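Local coordinates for nuclease-like protein (Chaetomium thermophilum, PDB 6GRB), which acts as the GEN1 junction-resolving enzyme, probably cutting four-way (Holliday) junctions and 5' flaps in DNA through a metal-dependent nuclease core, at residues 14-19 / 373-378; 66-71 / 334-339; 73-78 / 111-116; 151-156 / 167-172; 365-370 / 440-445. All coordinates share one frame; numbering follows the deposited sequence. Where two conformers were deposited one is given.

Contact 1 of 5, residues 14-19 / 373-378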
# COMPACT_ATOMS: atom_id res chain seq x y z
N GLU A 14 10.64 3.82 8.25
CA GLU A 14 11.14 2.49 8.60
C GLU A 14 10.97 1.52 7.45
O GLU A 14 9.85 1.31 6.96
CB GLU A 14 10.43 1.93 9.83
CG GLU A 14 11.01 0.58 10.16
CD GLU A 14 10.36 -0.09 11.34
OE1 GLU A 14 9.14 0.16 11.59
OE2 GLU A 14 11.08 -0.87 12.03
N ARG A 15 12.07 0.90 7.03
CA ARG A 15 12.02 -0.11 5.99
C ARG A 15 11.55 -1.37 6.71
O ARG A 15 12.07 -1.68 7.79
CB ARG A 15 13.40 -0.33 5.37
CG ARG A 15 13.57 0.28 3.99
CD ARG A 15 12.89 -0.58 2.93
NE ARG A 15 12.03 0.22 2.06
CZ ARG A 15 11.98 0.09 0.74
NH1 ARG A 15 12.74 -0.81 0.13
NH2 ARG A 15 11.16 0.85 0.02
N ILE A 16 10.59 -2.09 6.15
CA ILE A 16 10.07 -3.26 6.83
C ILE A 16 9.49 -4.23 5.81
O ILE A 16 8.87 -3.82 4.83
CB ILE A 16 9.02 -2.86 7.89
CG1 ILE A 16 8.60 -4.08 8.70
CG2 ILE A 16 7.80 -2.20 7.23
CD1 ILE A 16 7.53 -3.75 9.71
N SER A 17 9.74 -5.52 6.04
CA SER A 17 9.21 -6.58 5.19
C SER A 17 7.67 -6.55 5.17
O SER A 17 7.03 -6.71 6.22
CB SER A 17 9.73 -7.91 5.71
OG SER A 17 8.91 -9.00 5.34
N LEU A 18 7.09 -6.39 3.98
CA LEU A 18 5.63 -6.43 3.85
C LEU A 18 5.05 -7.72 4.42
O LEU A 18 3.97 -7.72 5.03
CB LEU A 18 5.24 -6.28 2.38
CG LEU A 18 3.78 -6.04 2.04
CD1 LEU A 18 3.17 -4.99 2.97
CD2 LEU A 18 3.66 -5.59 0.58
N CYS A 19 5.75 -8.83 4.23
CA CYS A 19 5.35 -10.07 4.88
C CYS A 19 5.31 -9.92 6.41
O CYS A 19 4.44 -10.49 7.06
CB CYS A 19 6.28 -11.20 4.46
SG CYS A 19 6.10 -12.70 5.44
N SER A 373 14.72 -11.61 4.65
CA SER A 373 13.84 -10.94 3.69
C SER A 373 12.42 -10.80 4.21
O SER A 373 11.63 -10.05 3.62
CB SER A 373 13.81 -11.68 2.35
OG SER A 373 12.93 -12.80 2.40
N THR A 374 12.05 -11.53 5.26
CA THR A 374 10.77 -11.40 5.94
C THR A 374 10.93 -10.75 7.32
O THR A 374 10.04 -10.84 8.16
CB THR A 374 10.11 -12.76 6.10
OG1 THR A 374 11.03 -13.62 6.78
CG2 THR A 374 9.75 -13.36 4.74
N ASP A 375 12.07 -10.09 7.56
CA ASP A 375 12.48 -9.61 8.88
C ASP A 375 12.28 -10.72 9.92
O ASP A 375 11.76 -10.51 11.03
CB ASP A 375 11.75 -8.31 9.26
CG ASP A 375 11.96 -7.20 8.22
OD1 ASP A 375 13.01 -7.17 7.56
OD2 ASP A 375 11.07 -6.35 8.05
N ALA A 376 12.67 -11.93 9.52
CA ALA A 376 12.64 -13.14 10.36
C ALA A 376 11.21 -13.57 10.71
O ALA A 376 10.94 -13.97 11.84
CB ALA A 376 13.47 -12.95 11.62
N THR A 377 10.29 -13.50 9.75
CA THR A 377 9.03 -14.21 9.92
C THR A 377 9.26 -15.71 9.75
O THR A 377 9.87 -16.13 8.75
CB THR A 377 7.99 -13.76 8.91
OG1 THR A 377 7.90 -12.34 8.92
CG2 THR A 377 6.63 -14.34 9.29
N PRO A 378 8.81 -16.54 10.69
CA PRO A 378 9.00 -17.99 10.54
C PRO A 378 8.25 -18.51 9.32
O PRO A 378 7.07 -18.24 9.13
CB PRO A 378 8.42 -18.56 11.84
CG PRO A 378 8.56 -17.44 12.81
CD PRO A 378 8.36 -16.17 12.04

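Contact 2 of 5, residues 66-71 / 334-339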
# COMPACT_ATOMS: atom_id res chain seq x y z
N ARG A 66 2.05 -11.71 -5.85
CA ARG A 66 2.78 -11.46 -4.61
C ARG A 66 1.82 -11.10 -3.48
O ARG A 66 1.98 -11.58 -2.35
CB ARG A 66 3.84 -10.38 -4.82
CG ARG A 66 4.81 -10.28 -3.64
CD ARG A 66 6.08 -9.49 -3.99
NE ARG A 66 6.87 -10.13 -5.04
CZ ARG A 66 7.85 -11.02 -4.85
NH1 ARG A 66 8.19 -11.40 -3.62
NH2 ARG A 66 8.49 -11.54 -5.89
N LEU A 67 0.80 -10.28 -3.76
CA LEU A 67 -0.19 -9.97 -2.73
C LEU A 67 -1.01 -11.20 -2.35
O LEU A 67 -1.48 -11.29 -1.21
CB LEU A 67 -1.13 -8.85 -3.20
CG LEU A 67 -0.57 -7.43 -3.37
CD1 LEU A 67 -1.64 -6.51 -3.97
CD2 LEU A 67 0.03 -6.87 -2.04
N LEU A 68 -1.24 -12.12 -3.29
CA LEU A 68 -1.89 -13.38 -2.94
C LEU A 68 -1.11 -14.12 -1.87
O LEU A 68 -1.70 -14.65 -0.92
CB LEU A 68 -2.06 -14.25 -4.18
CG LEU A 68 -3.33 -14.07 -4.99
CD1 LEU A 68 -3.51 -15.30 -5.88
CD2 LEU A 68 -4.59 -13.82 -4.12
N SER A 69 0.22 -14.15 -2.00
CA SER A 69 1.06 -14.98 -1.13
C SER A 69 1.37 -14.32 0.19
O SER A 69 1.74 -15.02 1.14
CB SER A 69 2.37 -15.30 -1.84
OG SER A 69 2.08 -15.69 -3.17
N LEU A 70 1.26 -12.99 0.26
CA LEU A 70 1.31 -12.29 1.54
C LEU A 70 -0.00 -12.42 2.31
O LEU A 70 -0.02 -12.13 3.51
CB LEU A 70 1.67 -10.81 1.31
CG LEU A 70 2.98 -10.52 0.56
CD1 LEU A 70 3.04 -9.09 0.10
CD2 LEU A 70 4.18 -10.82 1.43
N GLY A 71 -1.07 -12.87 1.68
CA GLY A 71 -2.38 -12.88 2.33
C GLY A 71 -2.93 -11.51 2.66
O GLY A 71 -3.52 -11.31 3.73
N LEU A 334 -2.32 -21.30 -2.84
CA LEU A 334 -2.06 -22.04 -1.61
C LEU A 334 -2.31 -21.15 -0.39
O LEU A 334 -3.00 -21.56 0.56
CB LEU A 334 -0.62 -22.58 -1.61
CG LEU A 334 0.02 -23.36 -0.44
CD1 LEU A 334 -0.74 -24.66 -0.22
CD2 LEU A 334 1.51 -23.66 -0.64
N VAL A 335 -1.78 -19.92 -0.41
CA VAL A 335 -1.95 -19.02 0.72
C VAL A 335 -3.40 -18.56 0.83
O VAL A 335 -4.02 -18.64 1.90
CB VAL A 335 -1.01 -17.81 0.63
CG1 VAL A 335 -1.51 -16.72 1.57
CG2 VAL A 335 0.40 -18.21 1.01
N GLN A 336 -3.94 -18.08 -0.29
CA GLN A 336 -5.32 -17.61 -0.33
C GLN A 336 -6.28 -18.67 0.19
O GLN A 336 -7.21 -18.37 0.93
CB GLN A 336 -5.70 -17.21 -1.76
CG GLN A 336 -7.12 -16.69 -1.89
CD GLN A 336 -7.99 -17.59 -2.74
OE1 GLN A 336 -7.77 -17.75 -3.94
NE2 GLN A 336 -9.00 -18.19 -2.12
N ARG A 337 -6.04 -19.92 -0.20
CA ARG A 337 -6.90 -21.03 0.23
C ARG A 337 -6.66 -21.40 1.69
O ARG A 337 -7.60 -21.85 2.37
CB ARG A 337 -6.68 -22.25 -0.67
N CYS A 338 -5.46 -21.14 2.19
CA CYS A 338 -5.13 -21.43 3.58
C CYS A 338 -5.79 -20.45 4.57
O CYS A 338 -6.03 -20.80 5.72
CB CYS A 338 -3.61 -21.44 3.79
SG CYS A 338 -2.92 -23.06 4.18
N LEU A 339 -6.07 -19.24 4.10
CA LEU A 339 -6.69 -18.22 4.94
C LEU A 339 -8.20 -18.29 4.90
O LEU A 339 -8.86 -17.85 5.85
CB LEU A 339 -6.22 -16.84 4.51
CG LEU A 339 -4.79 -16.50 4.95
CD1 LEU A 339 -4.29 -15.30 4.18
CD2 LEU A 339 -4.76 -16.25 6.46

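Contact 3 of 5, residues 73-78 / 111-116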
# COMPACT_ATOMS: atom_id res chain seq x y z
N HIS A 73 -5.52 -8.36 1.93
CA HIS A 73 -6.78 -7.98 1.31
C HIS A 73 -6.65 -6.56 0.76
O HIS A 73 -6.73 -5.59 1.53
CB HIS A 73 -7.95 -8.03 2.30
CG HIS A 73 -8.40 -9.41 2.68
ND1 HIS A 73 -9.11 -9.66 3.83
CD2 HIS A 73 -8.22 -10.60 2.07
CE1 HIS A 73 -9.37 -10.96 3.91
NE2 HIS A 73 -8.84 -11.55 2.85
N PRO A 74 -6.44 -6.39 -0.55
CA PRO A 74 -6.17 -5.06 -1.10
C PRO A 74 -7.40 -4.40 -1.69
O PRO A 74 -8.20 -5.02 -2.40
CB PRO A 74 -5.18 -5.37 -2.23
CG PRO A 74 -5.67 -6.69 -2.74
CD PRO A 74 -6.25 -7.45 -1.56
N ILE A 75 -7.54 -3.11 -1.43
CA ILE A 75 -8.51 -2.29 -2.16
C ILE A 75 -7.72 -1.25 -2.97
O ILE A 75 -6.97 -0.44 -2.40
CB ILE A 75 -9.58 -1.66 -1.25
CG1 ILE A 75 -10.58 -0.84 -2.07
CG2 ILE A 75 -8.98 -0.80 -0.17
CD1 ILE A 75 -11.94 -0.67 -1.40
N PHE A 76 -7.86 -1.33 -4.29
CA PHE A 76 -7.11 -0.48 -5.22
C PHE A 76 -7.93 0.76 -5.54
O PHE A 76 -9.04 0.64 -6.06
CB PHE A 76 -6.80 -1.25 -6.50
CG PHE A 76 -5.87 -2.39 -6.30
CD1 PHE A 76 -4.52 -2.23 -6.46
CD2 PHE A 76 -6.36 -3.65 -5.96
CE1 PHE A 76 -3.65 -3.29 -6.28
CE2 PHE A 76 -5.52 -4.70 -5.79
CZ PHE A 76 -4.16 -4.53 -5.94
N VAL A 77 -7.39 1.95 -5.29
CA VAL A 77 -8.17 3.18 -5.37
C VAL A 77 -7.76 3.98 -6.62
O VAL A 77 -6.58 4.25 -6.83
CB VAL A 77 -8.03 4.02 -4.09
CG1 VAL A 77 -8.98 5.26 -4.13
CG2 VAL A 77 -8.28 3.14 -2.85
N PHE A 78 -8.75 4.35 -7.42
CA PHE A 78 -8.60 5.08 -8.67
C PHE A 78 -9.05 6.52 -8.47
O PHE A 78 -10.01 6.78 -7.74
CB PHE A 78 -9.42 4.41 -9.81
CG PHE A 78 -8.92 3.03 -10.20
CD1 PHE A 78 -9.17 1.92 -9.38
CD2 PHE A 78 -8.18 2.85 -11.36
CE1 PHE A 78 -8.70 0.65 -9.72
CE2 PHE A 78 -7.70 1.61 -11.72
CZ PHE A 78 -7.94 0.49 -10.90
N GLY A 111 -9.99 -11.58 -7.61
CA GLY A 111 -10.84 -11.39 -6.44
C GLY A 111 -10.44 -10.22 -5.57
O GLY A 111 -10.64 -10.28 -4.35
N PHE A 112 -9.86 -9.16 -6.14
CA PHE A 112 -9.52 -7.99 -5.35
C PHE A 112 -10.59 -6.93 -5.60
O PHE A 112 -11.46 -7.10 -6.43
CB PHE A 112 -8.11 -7.46 -5.67
CG PHE A 112 -6.99 -8.42 -5.31
CD1 PHE A 112 -7.16 -9.41 -4.36
CD2 PHE A 112 -5.74 -8.32 -5.93
CE1 PHE A 112 -6.11 -10.28 -4.03
CE2 PHE A 112 -4.69 -9.19 -5.60
CZ PHE A 112 -4.87 -10.17 -4.65
N THR A 113 -10.52 -5.85 -4.84
CA THR A 113 -11.54 -4.81 -4.88
C THR A 113 -10.98 -3.59 -5.59
O THR A 113 -9.82 -3.22 -5.38
CB THR A 113 -11.98 -4.41 -3.47
OG1 THR A 113 -12.40 -5.59 -2.78
CG2 THR A 113 -13.13 -3.41 -3.52
N ALA A 114 -11.79 -3.00 -6.44
CA ALA A 114 -11.46 -1.76 -7.12
C ALA A 114 -12.45 -0.71 -6.64
O ALA A 114 -13.65 -0.97 -6.57
CB ALA A 114 -11.53 -1.91 -8.64
N HIS A 115 -11.94 0.46 -6.30
CA HIS A 115 -12.73 1.53 -5.72
C HIS A 115 -12.37 2.82 -6.46
O HIS A 115 -11.18 3.16 -6.56
CB HIS A 115 -12.46 1.61 -4.22
CG HIS A 115 -13.13 2.74 -3.51
ND1 HIS A 115 -14.48 2.95 -3.54
CD2 HIS A 115 -12.63 3.70 -2.69
CE1 HIS A 115 -14.79 4.00 -2.80
NE2 HIS A 115 -13.68 4.48 -2.28
N ASP A 116 -13.37 3.52 -6.99
CA ASP A 116 -13.14 4.80 -7.65
C ASP A 116 -13.40 5.89 -6.63
O ASP A 116 -14.53 6.04 -6.16
CB ASP A 116 -14.03 4.95 -8.88
CG ASP A 116 -13.89 3.77 -9.83
OD1 ASP A 116 -13.01 3.81 -10.73
OD2 ASP A 116 -14.64 2.76 -9.66

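Contact 4 of 5, residues 151-156 / 167-172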
# COMPACT_ATOMS: atom_id res chain seq x y z
N VAL A 151 -1.05 5.21 9.38
CA VAL A 151 0.04 4.35 8.94
C VAL A 151 0.12 4.43 7.42
O VAL A 151 -0.75 3.90 6.72
CB VAL A 151 -0.16 2.89 9.37
CG1 VAL A 151 0.98 2.04 8.80
CG2 VAL A 151 -0.23 2.80 10.90
N THR A 152 1.17 5.08 6.91
CA THR A 152 1.31 5.24 5.47
C THR A 152 2.59 4.56 4.98
O THR A 152 3.63 4.63 5.65
CB THR A 152 1.27 6.72 5.07
OG1 THR A 152 1.09 6.81 3.65
CG2 THR A 152 2.54 7.42 5.43
N LEU A 153 2.48 3.85 3.85
CA LEU A 153 3.59 3.10 3.27
C LEU A 153 3.85 3.58 1.86
O LEU A 153 2.94 4.00 1.14
CB LEU A 153 3.32 1.60 3.23
CG LEU A 153 2.52 0.95 4.35
CD1 LEU A 153 2.16 -0.46 3.90
CD2 LEU A 153 3.28 0.94 5.69
N ARG A 154 5.12 3.48 1.46
CA ARG A 154 5.53 3.86 0.12
C ARG A 154 6.67 2.93 -0.31
O ARG A 154 7.25 2.20 0.50
CB ARG A 154 5.95 5.33 0.06
CG ARG A 154 7.08 5.67 1.00
CD ARG A 154 7.45 7.17 1.01
NE ARG A 154 8.66 7.38 1.83
CZ ARG A 154 9.87 7.61 1.35
NH1 ARG A 154 10.06 7.71 0.04
NH2 ARG A 154 10.90 7.77 2.18
N ASP A 155 6.97 2.96 -1.61
CA ASP A 155 8.21 2.41 -2.14
C ASP A 155 8.28 0.90 -1.91
O ASP A 155 9.20 0.37 -1.29
CB ASP A 155 9.43 3.12 -1.53
CG ASP A 155 10.75 2.59 -2.07
OD1 ASP A 155 10.75 1.90 -3.12
OD2 ASP A 155 11.81 2.88 -1.46
N TRP A 156 7.25 0.20 -2.39
CA TRP A 156 7.26 -1.25 -2.40
C TRP A 156 8.27 -1.71 -3.45
O TRP A 156 8.03 -1.57 -4.66
CB TRP A 156 5.86 -1.77 -2.71
CG TRP A 156 5.67 -3.23 -2.60
CD1 TRP A 156 6.44 -4.13 -1.88
CD2 TRP A 156 4.63 -3.99 -3.21
NE1 TRP A 156 5.92 -5.40 -2.02
CE2 TRP A 156 4.82 -5.34 -2.83
CE3 TRP A 156 3.55 -3.65 -4.03
CZ2 TRP A 156 3.96 -6.35 -3.26
CZ3 TRP A 156 2.68 -4.67 -4.45
CH2 TRP A 156 2.90 -6.00 -4.07
N THR A 167 10.20 -6.96 -1.70
CA THR A 167 9.78 -7.52 -0.44
C THR A 167 9.46 -6.47 0.62
O THR A 167 8.86 -6.83 1.65
CB THR A 167 10.86 -8.45 0.13
OG1 THR A 167 12.06 -7.71 0.36
CG2 THR A 167 11.12 -9.58 -0.81
N HIS A 168 9.86 -5.21 0.41
CA HIS A 168 9.87 -4.23 1.49
C HIS A 168 9.13 -2.96 1.10
O HIS A 168 9.02 -2.63 -0.08
CB HIS A 168 11.31 -3.89 1.93
CG HIS A 168 11.91 -4.92 2.82
ND1 HIS A 168 12.19 -6.20 2.39
CD2 HIS A 168 12.25 -4.88 4.13
CE1 HIS A 168 12.69 -6.90 3.40
NE2 HIS A 168 12.75 -6.12 4.46
N VAL A 169 8.61 -2.29 2.12
CA VAL A 169 8.00 -0.97 2.01
C VAL A 169 8.65 -0.08 3.06
O VAL A 169 9.28 -0.54 4.01
CB VAL A 169 6.46 -0.98 2.23
CG1 VAL A 169 5.76 -1.85 1.17
CG2 VAL A 169 6.14 -1.45 3.65
N THR A 170 8.43 1.22 2.89
CA THR A 170 8.89 2.24 3.83
C THR A 170 7.69 2.75 4.63
O THR A 170 6.75 3.33 4.05
CB THR A 170 9.60 3.37 3.07
OG1 THR A 170 10.76 2.85 2.41
CG2 THR A 170 10.02 4.46 4.02
N LEU A 171 7.71 2.51 5.95
CA LEU A 171 6.57 2.80 6.82
C LEU A 171 6.77 4.16 7.47
O LEU A 171 7.83 4.43 8.03
CB LEU A 171 6.39 1.75 7.92
CG LEU A 171 5.20 1.92 8.92
CD1 LEU A 171 4.79 0.56 9.46
CD2 LEU A 171 5.45 2.86 10.10
N HIS A 172 5.73 4.98 7.43
CA HIS A 172 5.69 6.23 8.16
C HIS A 172 4.49 6.22 9.09
O HIS A 172 3.41 5.75 8.72
CB HIS A 172 5.64 7.42 7.22
CG HIS A 172 6.96 7.77 6.61
ND1 HIS A 172 7.87 8.58 7.24
CD2 HIS A 172 7.51 7.42 5.42
CE1 HIS A 172 8.94 8.72 6.47
NE2 HIS A 172 8.75 8.03 5.37

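Contact 5 of 5, residues 365-370 / 440-445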
# COMPACT_ATOMS: atom_id res chain seq x y z
N ILE A 365 5.91 -30.87 4.75
CA ILE A 365 6.78 -29.82 5.26
C ILE A 365 8.15 -30.43 5.47
O ILE A 365 8.25 -31.56 5.96
CB ILE A 365 6.24 -29.21 6.57
CG1 ILE A 365 4.78 -28.77 6.40
CG2 ILE A 365 7.09 -28.05 7.03
CD1 ILE A 365 4.10 -28.42 7.73
N SER A 366 9.20 -29.71 5.10
CA SER A 366 10.54 -30.27 5.15
C SER A 366 11.53 -29.43 5.92
O SER A 366 12.66 -29.89 6.13
CB SER A 366 11.09 -30.49 3.73
OG SER A 366 11.03 -29.30 2.95
N MET A 367 11.19 -28.20 6.28
CA MET A 367 12.16 -27.33 6.94
C MET A 367 11.47 -26.09 7.48
O MET A 367 10.30 -25.90 7.30
CB MET A 367 13.23 -26.95 5.90
CG MET A 367 14.56 -26.40 6.38
SD MET A 367 15.78 -26.16 5.07
CE MET A 367 14.91 -26.98 3.79
N ARG A 368 12.27 -25.28 8.17
CA ARG A 368 11.84 -24.03 8.77
C ARG A 368 13.01 -23.05 8.66
O ARG A 368 14.17 -23.46 8.64
CB ARG A 368 11.45 -24.23 10.23
CG ARG A 368 11.71 -23.03 11.12
CD ARG A 368 10.67 -22.92 12.22
NE ARG A 368 10.83 -21.70 13.00
CZ ARG A 368 10.05 -21.36 14.03
NH1 ARG A 368 9.06 -22.15 14.40
NH2 ARG A 368 10.26 -20.22 14.68
N ARG A 369 12.70 -21.76 8.60
CA ARG A 369 13.71 -20.74 8.48
C ARG A 369 13.11 -19.42 8.95
O ARG A 369 11.89 -19.23 8.95
CB ARG A 369 14.21 -20.59 7.03
CG ARG A 369 13.24 -19.82 6.12
CD ARG A 369 13.85 -19.44 4.79
NE ARG A 369 12.96 -18.57 4.02
CZ ARG A 369 13.24 -18.03 2.84
NH1 ARG A 369 12.36 -17.25 2.24
NH2 ARG A 369 14.40 -18.25 2.26
N GLU A 370 13.99 -18.52 9.33
CA GLU A 370 13.61 -17.15 9.66
C GLU A 370 14.55 -16.28 8.84
O GLU A 370 15.60 -15.83 9.31
CB GLU A 370 13.70 -16.90 11.17
CG GLU A 370 12.83 -17.85 11.99
CD GLU A 370 12.93 -17.59 13.48
OE1 GLU A 370 13.43 -16.49 13.83
OE2 GLU A 370 12.55 -18.47 14.31
N LEU A 440 7.84 -26.78 -4.36
CA LEU A 440 8.13 -26.34 -3.00
C LEU A 440 7.98 -24.83 -2.91
O LEU A 440 8.39 -24.11 -3.83
CB LEU A 440 9.54 -26.74 -2.55
CG LEU A 440 9.95 -28.21 -2.47
CD1 LEU A 440 11.31 -28.33 -1.84
CD2 LEU A 440 8.94 -29.04 -1.69
N ALA A 441 7.42 -24.35 -1.81
CA ALA A 441 7.31 -22.93 -1.53
C ALA A 441 7.54 -22.67 -0.05
O ALA A 441 7.27 -23.52 0.79
CB ALA A 441 5.94 -22.39 -1.93
N TRP A 442 8.04 -21.47 0.26
CA TRP A 442 8.12 -21.00 1.64
C TRP A 442 6.84 -20.24 1.98
O TRP A 442 6.52 -19.22 1.34
CB TRP A 442 9.34 -20.10 1.86
CG TRP A 442 10.66 -20.80 1.84
CD1 TRP A 442 11.60 -20.74 0.86
CD2 TRP A 442 11.22 -21.63 2.87
NE1 TRP A 442 12.70 -21.49 1.19
CE2 TRP A 442 12.49 -22.04 2.43
CE3 TRP A 442 10.77 -22.05 4.12
CZ2 TRP A 442 13.32 -22.87 3.20
CZ3 TRP A 442 11.58 -22.86 4.89
CH2 TRP A 442 12.84 -23.27 4.42
N VAL A 443 6.12 -20.71 2.99
CA VAL A 443 4.87 -20.07 3.42
C VAL A 443 4.99 -19.72 4.89
O VAL A 443 5.53 -20.52 5.68
CB VAL A 443 3.66 -20.98 3.13
CG1 VAL A 443 2.37 -20.31 3.57
CG2 VAL A 443 3.60 -21.30 1.64
N PRO A 444 4.54 -18.52 5.30
CA PRO A 444 4.64 -18.14 6.73
C PRO A 444 3.94 -19.12 7.65
O PRO A 444 2.80 -19.52 7.41
CB PRO A 444 3.98 -16.75 6.77
CG PRO A 444 4.25 -16.20 5.38
CD PRO A 444 4.19 -17.38 4.44
N GLU A 445 4.64 -19.50 8.72
CA GLU A 445 4.17 -20.56 9.63
C GLU A 445 2.77 -20.25 10.18
O GLU A 445 1.96 -21.17 10.36
CB GLU A 445 5.17 -20.76 10.77
CG GLU A 445 4.81 -21.86 11.73
CD GLU A 445 5.76 -21.95 12.92
OE1 GLU A 445 6.37 -20.91 13.26
OE2 GLU A 445 5.91 -23.04 13.53

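Contact 1 of 5, residues 14-19 / 373-378
Ser17 and Asp375 carry the polar side of this contact, with Asp375 reaching across to the backbone of Ser17. Ser17 N gives its hydrogen to Asp375 OD2 at 2.5 Å, a value short enough that the exact length is doubtful, though the bond is nearly straight. The nitrogen comes from above the carboxylate plane, 35° out of it. The other oxygen, Asp375 OD1, is held by His168, so the carboxylate is fixed at both ends. Ser17 OG mainly caps the helix that follows through the backbone N of Lys20; its further bond to Ser373 O, at 3.4 Å, is weak.

Van der Waals contacts surround this bond. With SG opposite the backbone N (chi1 168°), Cys19 lays its sulfur against Thr374 CG2 at 3.8 Å, an apolar contact, and SG also packs beside Thr377 OG1. Ile16 CG1 sits 3.4 Å from Asp375 OD2, the two side chains meeting at about a right angle.

Within the loop, Thr374 O takes two hydrogens, from Thr377 N and from Thr377 OG1, the latter at 2.7 Å on a lone pair.

The contact docks the C-terminal sheet on the nuclease core, away from the annotated metal residues. Strand 14-17, an outermost strand of the nuclease sheet beside 168-173, runs into helix 18-29. Segment 373-378 leaves the turn after strand 364-371 and enters strand 377-384, and its Asp375 and Thr377 also touch Lys20 on that helix.

Contact 2 of 5, residues 66-71 / 334-339
Ser69 and Val335 bring the two backbones to a CA-CA distance of 5.4 Å, where the end of helix 55-70 and the segment 334-339 of helix 318-340 run in roughly the same direction at 37°, with local axes 8.0 Å apart. Val335 is the wedge. Its CG1 lies 3.2 Å from Leu68 O and its CG2 lies 3.5 Å from Ser69 O, so the forked side chain straddles two successive carbonyls of the last turn. CG1 stands opposite the backbone N (chi1 163°) and CG2 opposite the carbonyl carbon, which turns both methyls to the neighbouring helix.

One turn further on, Leu339 CD1 touches Gly71 CA at 3.6 Å. Gly71 ends its helix in a Schellman motif with positive phi, and Gly71 N bonds back to Leu68 O at 3.2 Å. Leu68 O therefore has a backbone donor of its own while a methyl of Val335 leans on it. To one side, Leu68 CD2 comes within 4.3 Å of Gln336 CB. Ser69 OG turns back to Val65 O in its own helix. The contact thus sets helix 318-340 against the end of a helix of the XPG N-terminal region, with Ile447 of the C-terminal domain resting on Val335 and Leu339.

No hydrogen bond or salt bridge joins the two helices here: methyl groups meet backbone, and the fit depends on shape and on burying apolar surface, with glycine allowing the close approach at the helix end.

Contact 3 of 5, residues 73-78 / 111-116
His115 O is gripped from strand 73-78 by two donors: Phe78 N, in a hydrogen bond of 2.8 Å, and the weaker CA-H of Val77, with Val77 CA 3.2 Å away. The pairing is parallel, and helix 104-109 lies between the strands in sequence, so this is a beta-alpha-beta crossover in the PIN-like nuclease sheet. Phe76 sits between two partners of the other strand: Phe76 N bonds to Thr113 O in an almost straight line (177°) and Phe76 O receives His115 N. The pairing frays toward its start, where Thr113 N reaches Pro74 O only weakly, at 3.5 Å.

On the face of Ile75, Val77, Thr113 and His115, the Ile75 branch lies extended, with CG1 opposite the backbone N (chi1 -179°). That sets Ile75 CD1 3.7 Å from Thr113 CG2 and equally near His115 CB. Beyond it, His115 NE2 is held by Glu124 of helix 121-130, the helix whose Glu122 is a metal-binding residue.

The face of Phe76, Phe78 and Ala114 backs onto Ile107 of helix 104-109. Phe76 CE2 meets Phe112 CD2 at 3.6 Å, Phe78 CE1 leans on Ala114 CB, and Lys104 reaches both the Phe78 ring and Asp116.

At the starting end a CH-pi contact closes the pair: Pro74 CG stands over the face of the Phe112 ring, 3.5 Å from its centroid and 15° off the normal.

Contact 4 of 5, residues 151-156 / 167-172
Arg154 and Thr170 face each other in an antiparallel hydrogen-bonded pair, and their side chains run side by side in the same direction. Thr170 N gives to Arg154 O at 2.8 Å, while Arg154 N gives to Thr170 O at 3.1 Å. Thr152 and His172 form the next such pair: His172 N meets Thr152 O at 2.8 Å. In the non-hydrogen-bonded pair between them, Leu153 CD2 packs on Leu171 CG at 3.9 Å; Leu153 CD1 turns instead to Val169 CG2. Further along, Trp156 CD1 rests on Val169 CG1 at 3.9 Å.

Arg154 leaves the strand with CG between the backbone N and carbonyl carbon (chi1 58°), then extends straight to NE. This lays one face of its guanidinium over Thr170 CB. The His172 ring lies at the guanidinium edge, but His172 has two conformers, so that proximity is doubtful. A phosphate of the bound DNA is in packing contact with Arg154.

Further out, Ser12 O takes Arg154 NH2 and Tyr7 lies against the guanidinium as a cation-pi partner. Arg15 ties both Asp155 OD2 and Thr170 OG1. Thr152 OG1 bonds to Thr144, next in sequence to Asp143, which with Asp141 holds magnesium.

This beta hairpin lies within the nuclease sheet. Strand 136-138 runs parallel beside 151-157, strand 14-17 flanks 168-173, helix 18-29 packs on Val169, Leu171 and Trp156, and helix 55-70 on Trp156 as well.

Contact 5 of 5, residues 365-370 / 440-445
Arg369 lays its guanidinium flat on the indole of Trp442, the planes only 2° apart and the centres 3.8 Å from each other. The cation-pi contact falls on the five-membered ring. Arg369 CD covers the six-membered ring, 3.7 Å from its centroid, as a CH-pi contact. The chain runs extended from CG to NE (chi2 168°), keeping the whole side chain over one face, and Glu379 pairs with Arg369 NE to fix the guanidinium. Met367 comes from the side: its CB lies 4.0 Å from Trp442 CH2, and its sulfur sits at the ring edge in a Met-aromatic contact.

Arg368 turns to acids. Arg368 NH1 is 3.2 Å from Glu445 OE1, well out of the guanidinium plane, so charge alone joins them. Arg368 NH2 makes a hydrogen-bonded salt bridge to Glu370 OE2 at 2.9 Å, so the two acids share one arginine.

These are the outer strands of a three-stranded antiparallel sheet, bridged over the middle strand 377-384, in the GEN1 C-terminal domain; strands and following helices are consistent with a chromodomain-like fold.

In the fold
Contacts 1, 3 and 4 all reach the seven-stranded nuclease sheet, contact 3 toward one outer edge and contact 1 at the other. Contacts 1 and 4 are tied by a salt bridge, Arg15 NH2 to Asp155 OD2 at 2.6 Å. Contact 1 also leads into the C-terminal sheet of contact 5, through a probable hydrogen bond from Glu445 N to Pro378 O, 2.8 Å. Contact 2 touches all four of the others: Leu68 CD2 packs on Phe112 CZ of contact 3 at 3.7 Å, for example, and Val335 CG2 on Val443 CG1 of contact 5. Contact 4 is nearest the chemistry, with the Thr152 side chain about 8 Å from bound magnesium, whereas contact 5's nearest atom is about 25 Å from the DNA.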